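Aminopeptidase (Aneurinibacillus sp. AM-1, PDB 5IB9) is probably a zinc-dependent aminopeptidase of peptidase family M28 that carries a protease-associated domain and removes residues from the N-termini of peptides. Local coordinates at residues A[56-70]-A[192-206]. Numbering follows the deposited sequence.
With ZN (zinc ion), chain G.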
loop_
_atom_site.group_PDB
_atom_site.type_symbol
_atom_site.label_atom_id
_atom_site.label_comp_id
_atom_site.label_asym_id
_atom_site.label_seq_id
_atom_site.Cartn_x
_atom_site.Cartn_y
_atom_site.Cartn_z
ATOM N N GLU A 56 -7.691 -0.087 -18.638
ATOM C CA GLU A 56 -7.658 0.750 -17.448
ATOM C C GLU A 56 -6.202 1.080 -17.112
ATOM O O GLU A 56 -5.286 0.288 -17.371
ATOM C CB GLU A 56 -8.164 -0.078 -16.265
ATOM C CG GLU A 56 -9.718 -0.337 -16.567
ATOM C CD GLU A 56 -10.684 0.934 -16.442
ATOM O OE1 GLU A 56 -11.864 0.810 -16.861
ATOM O OE2 GLU A 56 -10.299 2.083 -16.023
ATOM N N VAL A 57 -6.003 2.250 -16.503
ATOM C CA VAL A 57 -4.625 2.706 -16.126
ATOM C C VAL A 57 -4.709 2.894 -14.628
ATOM O O VAL A 57 -5.416 3.770 -14.124
ATOM C CB VAL A 57 -4.240 3.914 -16.870
ATOM C CG1 VAL A 57 -2.854 4.392 -16.390
ATOM C CG2 VAL A 57 -4.052 3.607 -18.378
ATOM N N GLN A 58 -3.991 2.085 -13.876
ATOM C CA GLN A 58 -3.995 2.193 -12.394
ATOM C C GLN A 58 -2.806 3.043 -11.925
ATOM O O GLN A 58 -1.689 2.631 -12.117
ATOM C CB GLN A 58 -3.970 0.795 -11.778
ATOM C CG GLN A 58 -3.971 0.853 -10.186
ATOM C CD GLN A 58 -3.596 -0.432 -9.576
ATOM O OE1 GLN A 58 -3.011 -1.361 -10.198
ATOM N NE2 GLN A 58 -3.938 -0.607 -8.333
ATOM N N PRO A 59 -3.048 4.209 -11.282
ATOM C CA PRO A 59 -1.922 5.068 -10.821
ATOM C C PRO A 59 -1.499 4.583 -9.498
ATOM O O PRO A 59 -2.330 4.010 -8.726
ATOM C CB PRO A 59 -2.557 6.479 -10.721
ATOM C CG PRO A 59 -4.034 6.166 -10.275
ATOM C CD PRO A 59 -4.388 4.804 -10.958
ATOM N N PHE A 60 -0.249 4.894 -9.097
ATOM C CA PHE A 60 0.135 4.644 -7.715
ATOM C C PHE A 60 1.312 5.560 -7.389
ATOM O O PHE A 60 2.078 5.886 -8.234
ATOM C CB PHE A 60 0.490 3.156 -7.382
ATOM C CG PHE A 60 1.559 2.591 -8.230
ATOM C CD1 PHE A 60 2.955 2.704 -7.927
ATOM C CD2 PHE A 60 1.234 2.029 -9.456
ATOM C CE1 PHE A 60 3.904 2.191 -8.843
ATOM C CE2 PHE A 60 2.196 1.531 -10.311
ATOM C CZ PHE A 60 3.535 1.560 -10.038
ATOM N N GLN A 61 1.400 6.023 -6.146
ATOM C CA GLN A 61 2.564 6.822 -5.771
ATOM C C GLN A 61 3.595 5.942 -5.091
ATOM O O GLN A 61 3.265 4.920 -4.461
ATOM C CB GLN A 61 2.166 7.966 -4.826
ATOM C CG GLN A 61 1.339 9.032 -5.549
ATOM C CD GLN A 61 0.824 10.178 -4.613
ATOM O OE1 GLN A 61 1.088 10.171 -3.405
ATOM N NE2 GLN A 61 0.053 11.126 -5.177
ATOM N N PHE A 62 4.855 6.384 -5.135
ATOM C CA PHE A 62 5.928 5.701 -4.426
ATOM C C PHE A 62 6.985 6.747 -4.227
ATOM O O PHE A 62 6.983 7.826 -4.851
ATOM C CB PHE A 62 6.416 4.468 -5.240
ATOM C CG PHE A 62 7.182 4.831 -6.459
ATOM C CD1 PHE A 62 8.570 4.863 -6.463
ATOM C CD2 PHE A 62 6.504 5.234 -7.651
ATOM C CE1 PHE A 62 9.269 5.226 -7.624
ATOM C CE2 PHE A 62 7.159 5.607 -8.785
ATOM C CZ PHE A 62 8.561 5.619 -8.808
ATOM N N GLU A 63 7.934 6.398 -3.361
ATOM C CA GLU A 63 8.994 7.348 -3.039
ATOM C C GLU A 63 10.173 7.093 -3.959
ATOM O O GLU A 63 10.727 5.998 -3.937
ATOM C CB GLU A 63 9.367 7.190 -1.541
ATOM C CG GLU A 63 8.281 7.625 -0.540
ATOM C CD GLU A 63 7.776 9.060 -0.773
ATOM O OE1 GLU A 63 6.535 9.259 -1.004
ATOM O OE2 GLU A 63 8.621 9.995 -0.717
ATOM N N GLY A 64 10.530 8.064 -4.775
ATOM C CA GLY A 64 11.645 7.971 -5.690
ATOM C C GLY A 64 12.876 8.550 -4.993
ATOM O O GLY A 64 12.776 9.152 -3.912
ATOM N N TYR A 65 14.032 8.308 -5.577
ATOM C CA TYR A 65 15.283 8.788 -4.980
ATOM C C TYR A 65 16.046 9.557 -6.042
ATOM O O TYR A 65 16.234 9.053 -7.145
ATOM C CB TYR A 65 16.109 7.576 -4.546
ATOM C CG TYR A 65 17.397 7.882 -3.774
ATOM C CD1 TYR A 65 17.349 8.476 -2.528
ATOM C CD2 TYR A 65 18.639 7.514 -4.292
ATOM C CE1 TYR A 65 18.542 8.718 -1.792
ATOM C CE2 TYR A 65 19.836 7.750 -3.548
ATOM C CZ TYR A 65 19.761 8.350 -2.334
ATOM O OH TYR A 65 20.938 8.587 -1.629
ATOM N N THR A 66 16.500 10.757 -5.706
ATOM C CA THR A 66 17.521 11.392 -6.518
ATOM C C THR A 66 18.870 11.111 -5.841
ATOM O O THR A 66 19.078 11.544 -4.708
ATOM C CB THR A 66 17.311 12.893 -6.630
ATOM O OG1 THR A 66 16.032 13.126 -7.233
ATOM C CG2 THR A 66 18.384 13.527 -7.538
ATOM N N ALA A 67 19.719 10.395 -6.586
ATOM C CA ALA A 67 21.131 10.079 -6.254
ATOM C C ALA A 67 21.971 11.294 -5.920
ATOM O O ALA A 67 21.839 12.334 -6.556
ATOM C CB ALA A 67 21.780 9.232 -7.378
ATOM N N PRO A 68 22.844 11.170 -4.882
ATOM C CA PRO A 68 23.618 12.312 -4.362
ATOM C C PRO A 68 24.622 12.823 -5.408
ATOM O O PRO A 68 25.143 12.032 -6.221
ATOM C CB PRO A 68 24.326 11.739 -3.104
ATOM C CG PRO A 68 24.295 10.281 -3.257
ATOM C CD PRO A 68 23.063 9.942 -4.083
ATOM N N SER A 69 24.828 14.129 -5.376
ATOM C CA SER A 69 25.733 14.823 -6.289
ATOM C C SER A 69 27.187 14.752 -5.767
ATOM O O SER A 69 28.141 14.837 -6.549
ATOM C CB SER A 69 25.286 16.278 -6.493
ATOM O OG SER A 69 25.010 16.952 -5.275
ATOM N N GLU A 70 27.352 14.552 -4.451
ATOM C CA GLU A 70 28.693 14.261 -3.902
ATOM C C GLU A 70 28.682 13.017 -3.011
ATOM O O GLU A 70 27.839 12.905 -2.094
ATOM C CB GLU A 70 29.219 15.457 -3.110
ATOM C CG GLU A 70 30.688 15.327 -2.697
ATOM C CD GLU A 70 31.113 16.341 -1.646
ATOM O OE1 GLU A 70 32.286 16.253 -1.216
ATOM O OE2 GLU A 70 30.304 17.209 -1.224
ATOM N N LYS A 192 30.857 11.386 3.476
ATOM C CA LYS A 192 30.082 12.607 3.116
ATOM C C LYS A 192 29.208 12.347 1.918
ATOM O O LYS A 192 29.684 12.028 0.815
ATOM C CB LYS A 192 30.951 13.863 2.891
ATOM C CG LYS A 192 30.173 15.180 3.094
ATOM C CD LYS A 192 30.932 16.388 2.619
ATOM C CE LYS A 192 29.990 17.565 2.371
ATOM N NZ LYS A 192 30.748 18.650 1.678
ATOM N N VAL A 193 27.906 12.460 2.165
ATOM C CA VAL A 193 26.904 12.192 1.108
ATOM C C VAL A 193 26.089 13.434 1.107
ATOM O O VAL A 193 25.621 13.863 2.172
ATOM C CB VAL A 193 26.011 10.951 1.434
ATOM C CG1 VAL A 193 24.836 10.833 0.433
ATOM C CG2 VAL A 193 26.822 9.655 1.364
ATOM N N ALA A 194 25.964 14.051 -0.068
ATOM C CA ALA A 194 25.268 15.331 -0.190
ATOM C C ALA A 194 24.427 15.423 -1.479
ATOM O O ALA A 194 24.776 14.812 -2.505
ATOM C CB ALA A 194 26.282 16.513 -0.078
ATOM N N GLY A 195 23.288 16.117 -1.375
ATOM C CA GLY A 195 22.373 16.271 -2.506
ATOM C C GLY A 195 21.381 15.136 -2.827
ATOM O O GLY A 195 20.570 15.263 -3.761
ATOM N N ALA A 196 21.439 14.016 -2.103
ATOM C CA ALA A 196 20.376 12.995 -2.195
ATOM C C ALA A 196 19.043 13.541 -1.689
ATOM O O ALA A 196 18.977 14.297 -0.727
ATOM C CB ALA A 196 20.759 11.741 -1.384
ATOM N N GLU A 197 17.951 13.144 -2.352
ATOM C CA GLU A 197 16.605 13.523 -1.914
ATOM C C GLU A 197 15.642 12.366 -2.258
ATOM O O GLU A 197 15.882 11.608 -3.175
ATOM C CB GLU A 197 16.157 14.861 -2.550
ATOM C CG GLU A 197 16.526 14.950 -4.045
ATOM C CD GLU A 197 16.917 16.374 -4.550
ATOM O OE1 GLU A 197 16.344 16.836 -5.567
ATOM O OE2 GLU A 197 17.817 17.017 -3.953
ATOM N N VAL A 198 14.612 12.238 -1.437
ATOM C CA VAL A 198 13.491 11.326 -1.676
ATOM C C VAL A 198 12.346 12.249 -2.121
ATOM O O VAL A 198 12.179 13.327 -1.588
ATOM C CB VAL A 198 13.169 10.523 -0.381
ATOM C CG1 VAL A 198 11.791 9.880 -0.441
ATOM C CG2 VAL A 198 14.236 9.421 -0.147
ATOM N N LYS A 199 11.596 11.864 -3.149
ATOM C CA LYS A 199 10.506 12.729 -3.681
ATOM C C LYS A 199 9.415 11.749 -4.048
ATOM O O LYS A 199 9.707 10.607 -4.456
ATOM C CB LYS A 199 10.956 13.392 -4.970
ATOM C CG LYS A 199 11.639 12.338 -5.861
ATOM C CD LYS A 199 12.596 12.921 -6.889
ATOM C CE LYS A 199 12.764 11.929 -8.059
ATOM N NZ LYS A 199 13.729 10.797 -7.814
ATOM N N THR A 200 8.171 12.191 -3.927
ATOM C CA THR A 200 7.039 11.279 -4.260
ATOM C C THR A 200 6.820 11.316 -5.742
ATOM O O THR A 200 6.723 12.401 -6.343
ATOM C CB THR A 200 5.715 11.728 -3.512
ATOM O OG1 THR A 200 5.912 11.582 -2.114
ATOM C CG2 THR A 200 4.431 10.897 -3.931
ATOM N N LEU A 201 6.736 10.119 -6.360
ATOM C CA LEU A 201 6.513 10.031 -7.802
ATOM C C LEU A 201 5.237 9.209 -8.026
ATOM O O LEU A 201 4.675 8.594 -7.108
ATOM C CB LEU A 201 7.668 9.272 -8.461
ATOM C CG LEU A 201 9.075 9.867 -8.337
ATOM C CD1 LEU A 201 10.063 8.845 -8.980
ATOM C CD2 LEU A 201 9.091 11.192 -9.040
ATOM N N THR A 202 4.719 9.342 -9.254
ATOM C CA THR A 202 3.538 8.522 -9.580
ATOM C C THR A 202 3.905 7.678 -10.805
ATOM O O THR A 202 4.468 8.158 -11.802
ATOM C CB THR A 202 2.394 9.457 -10.062
ATOM O OG1 THR A 202 2.068 10.331 -8.968
ATOM C CG2 THR A 202 1.121 8.655 -10.373
ATOM N N SER A 203 3.661 6.415 -10.668
ATOM C CA SER A 203 3.750 5.499 -11.803
ATOM C C SER A 203 2.371 4.839 -12.076
ATOM O O SER A 203 1.336 5.259 -11.487
ATOM C CB SER A 203 4.851 4.450 -11.478
ATOM O OG SER A 203 5.091 3.475 -12.514
ATOM N N HIS A 204 2.348 3.925 -13.016
ATOM C CA HIS A 204 1.069 3.333 -13.450
ATOM C C HIS A 204 1.234 1.906 -13.887
ATOM O O HIS A 204 2.292 1.512 -14.381
ATOM C CB HIS A 204 0.563 4.075 -14.678
ATOM C CG HIS A 204 0.474 5.568 -14.544
ATOM N ND1 HIS A 204 1.561 6.429 -14.627
ATOM C CD2 HIS A 204 -0.593 6.336 -14.227
ATOM C CE1 HIS A 204 1.152 7.665 -14.340
ATOM N NE2 HIS A 204 -0.154 7.639 -14.178
ATOM N N ASN A 205 0.113 1.139 -13.791
ATOM C CA ASN A 205 -0.043 -0.153 -14.472
ATOM C C ASN A 205 -1.067 0.035 -15.578
ATOM O O ASN A 205 -2.025 0.770 -15.407
ATOM C CB ASN A 205 -0.540 -1.232 -13.492
ATOM C CG ASN A 205 0.348 -1.324 -12.278
ATOM O OD1 ASN A 205 1.557 -1.438 -12.432
ATOM N ND2 ASN A 205 -0.243 -1.522 -11.129
ATOM N N VAL A 206 -0.887 -0.692 -16.665
ATOM C CA VAL A 206 -1.825 -0.639 -17.816
ATOM C C VAL A 206 -2.445 -2.018 -17.912
ATOM O O VAL A 206 -1.757 -3.026 -18.005
ATOM C CB VAL A 206 -1.105 -0.309 -19.136
ATOM C CG1 VAL A 206 -2.243 -0.274 -20.209
ATOM C CG2 VAL A 206 -0.387 1.025 -19.036
HETATM ZN ZN ZN G . -1.307 9.298 -14.046
HETATM O O HOH W 1 -0.383 11.154 -8.057
HETATM O O HOH W 2 21.630 15.529 -6.498
HETATM O O HOH W 3 -1.497 10.304 -15.701
HETATM O O HOH W 4 -1.041 10.687 -12.672
HETATM O O HOH W 5 0.176 10.903 -12.815
HETATM O O HOH W 6 -0.139 10.913 -14.650
#
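Q58 and N205 form a hydrogen-bonded pair near the peptidase end of a long antiparallel two-stranded ribbon, strand 55-66 against strand 187-210, which runs from the M28 peptidase domain to the PA domain. The peptidase end is the buried part. There N205 ND2 gives Q58 OE1 a 2.9 Å bond, the acceptor lying in N205's amide plane but the donor standing 47° out of the Q58 carbonyl plane; ND2 also bonds to G278 O, and OD1 takes G270 N. On the same face S203 CB meets F60 CZ at 3.5 Å, and L201 CB makes an off-centre CH-pi contact with F62. The opposite face carries H204 and, farther along, the more solvent-open Q61, T200 and V198. E63, bent at chi2 (-54°), curls back so that OE1 takes the T200 hydroxyl on its syn side at 2.6 Å. Cut back to an alanine, E63 would probably leave the T200 hydroxyl without this acceptor and V198 CG1 without its carboxylate neighbour. Beyond T66 the pairing breaks, then resumes at a classic beta bulge, S69 and E70 facing A194; E70 OE1 bonds to the T72 hydroxyl, while OE2 makes a weak 3.3 Å salt bridge to K192 NZ. At the buried end, H204 NE2 binds zinc at 2.0 Å, with E288 of the second subunit as another ligand.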